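Local coordinates for hemolysin-related protein (Vibrio cholerae serotype O1, PDB 6MLT) that is a secreted biofilm matrix protein that probably promotes adhesion of biofilms and carries a beta-prism lectin domain and bound metal ions, at residues V255-H258 and D259-K263. Numbering follows the deposited sequence.
Sequences VLEH and DGSVK
Glu-257 and Ser-261 are tied by a nearly straight backbone bond, Glu-257 N to Ser-261 O at 2.8 Å with 164° at the hydrogen. A second bond, Lys-263 N to Val-255 O (2.8 Å), continues the antiparallel ladder, and Gly-260 N reaches Glu-257 O at 2.9 Å to close a type I turn over Glu-257 to Gly-260. Gly-260 takes positive phi (90°), the backbone shape expected of the glycine in a G1 bulge; with the two bonds of Glu-257 this marks a 3:5 hairpin.

Just past the turn, Ser-261 gives two bonds to Asp-259 OD1: from N at 3.0 Å, above the carboxylate plane, making an Asx turn, and from OG at 2.8 Å on the syn lone pair. With chi1 of 64°, Asp-259 CG sits between its own backbone N and carbonyl carbon, which folds the carboxylate back to Ser-261. The hydroxyl so held lies against Glu-257 CB and CG.

Glu-257 bends at chi2 and lays OE2 3.4 Å from Lys-263 CB, touching the aliphatic stem rather than NZ. Val-255 CG1 runs beside that stem, while Leu-256 CD2 meets Val-262 CG2 at 3.9 Å in a non-hydrogen-bonded pair.

The hairpin joins strand 252-256 to edge strand 262-266 of a four-stranded antiparallel sheet, consistent with one blade of a beta-propeller. Strand 236-241 flanks the former, Tyr-215 packs on Leu-256 and Val-262, and Lys-263 NZ bonds Ala-458 O between strands 452-457 and 462-467.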
loop_
_atom_site.group_PDB
_atom_site.type_symbol
_atom_site.label_atom_id
_atom_site.label_comp_id
_atom_site.label_asym_id
_atom_site.label_seq_id
_atom_site.Cartn_x
_atom_site.Cartn_y
_atom_site.Cartn_z
ATOM N N VAL A 255 11.747 4.233 9.818
ATOM C CA VAL A 255 10.297 4.376 9.795
ATOM C C VAL A 255 9.963 5.649 10.549
ATOM O O VAL A 255 10.335 5.806 11.721
ATOM C CB VAL A 255 9.590 3.165 10.415
ATOM C CG1 VAL A 255 8.084 3.389 10.445
ATOM C CG2 VAL A 255 9.930 1.902 9.637
ATOM N N LEU A 256 9.256 6.549 9.882
ATOM C CA LEU A 256 8.856 7.822 10.452
ATOM C C LEU A 256 7.353 7.830 10.685
ATOM O O LEU A 256 6.588 7.228 9.927
ATOM C CB LEU A 256 9.226 8.978 9.525
ATOM C CG LEU A 256 10.662 8.994 9.004
ATOM C CD1 LEU A 256 10.849 10.150 8.048
ATOM C CD2 LEU A 256 11.640 9.077 10.158
ATOM N N GLU A 257 6.942 8.514 11.748
ATOM C CA GLU A 257 5.539 8.793 11.993
ATOM C C GLU A 257 5.074 9.924 11.076
ATOM O O GLU A 257 5.872 10.595 10.418
ATOM C CB GLU A 257 5.320 9.169 13.456
ATOM C CG GLU A 257 5.904 8.180 14.467
ATOM C CD GLU A 257 5.145 6.863 14.523
ATOM O OE1 GLU A 257 4.089 6.750 13.867
ATOM O OE2 GLU A 257 5.605 5.939 15.232
ATOM N N HIS A 258 3.759 10.147 11.053
ATOM C CA HIS A 258 3.186 11.133 10.139
ATOM C C HIS A 258 3.698 12.544 10.405
ATOM O O HIS A 258 3.645 13.388 9.504
ATOM C CB HIS A 258 1.660 11.115 10.241
ATOM C CG HIS A 258 1.142 11.684 11.524
ATOM N ND1 HIS A 258 1.155 10.981 12.711
ATOM C CD2 HIS A 258 0.610 12.896 11.810
ATOM C CE1 HIS A 258 0.648 11.735 13.671
ATOM N NE2 HIS A 258 0.313 12.902 13.151
ATOM N N ASP A 259 4.181 12.830 11.615
ATOM C CA ASP A 259 4.712 14.145 11.941
ATOM C C ASP A 259 6.228 14.228 11.774
ATOM O O ASP A 259 6.833 15.219 12.195
ATOM C CB ASP A 259 4.325 14.534 13.370
ATOM C CG ASP A 259 4.928 13.613 14.414
ATOM O OD1 ASP A 259 5.655 12.671 14.042
ATOM O OD2 ASP A 259 4.665 13.828 15.615
ATOM N N GLY A 260 6.856 13.208 11.191
ATOM C CA GLY A 260 8.280 13.228 10.948
ATOM C C GLY A 260 9.133 12.662 12.062
ATOM O O GLY A 260 10.336 12.460 11.853
ATOM N N SER A 261 8.565 12.397 13.238
ATOM C CA SER A 261 9.358 11.818 14.314
ATOM C C SER A 261 9.739 10.378 13.974
ATOM O O SER A 261 9.063 9.695 13.197
ATOM C CB SER A 261 8.596 11.883 15.640
ATOM O OG SER A 261 7.410 11.112 15.599
ATOM N N VAL A 262 10.846 9.921 14.551
ATOM C CA VAL A 262 11.390 8.605 14.223
ATOM C C VAL A 262 10.681 7.553 15.063
ATOM O O VAL A 262 10.679 7.629 16.293
ATOM C CB VAL A 262 12.906 8.553 14.461
ATOM C CG1 VAL A 262 13.438 7.128 14.256
ATOM C CG2 VAL A 262 13.623 9.525 13.539
ATOM N N LYS A 263 10.099 6.555 14.402
ATOM C CA LYS A 263 9.640 5.365 15.109
ATOM C C LYS A 263 10.820 4.456 15.427
ATOM O O LYS A 263 11.043 4.092 16.584
ATOM C CB LYS A 263 8.598 4.618 14.274
ATOM C CG LYS A 263 7.991 3.428 15.004
ATOM C CD LYS A 263 7.059 2.622 14.119
ATOM C CE LYS A 263 6.649 1.329 14.813
ATOM N NZ LYS A 263 5.565 0.621 14.093
#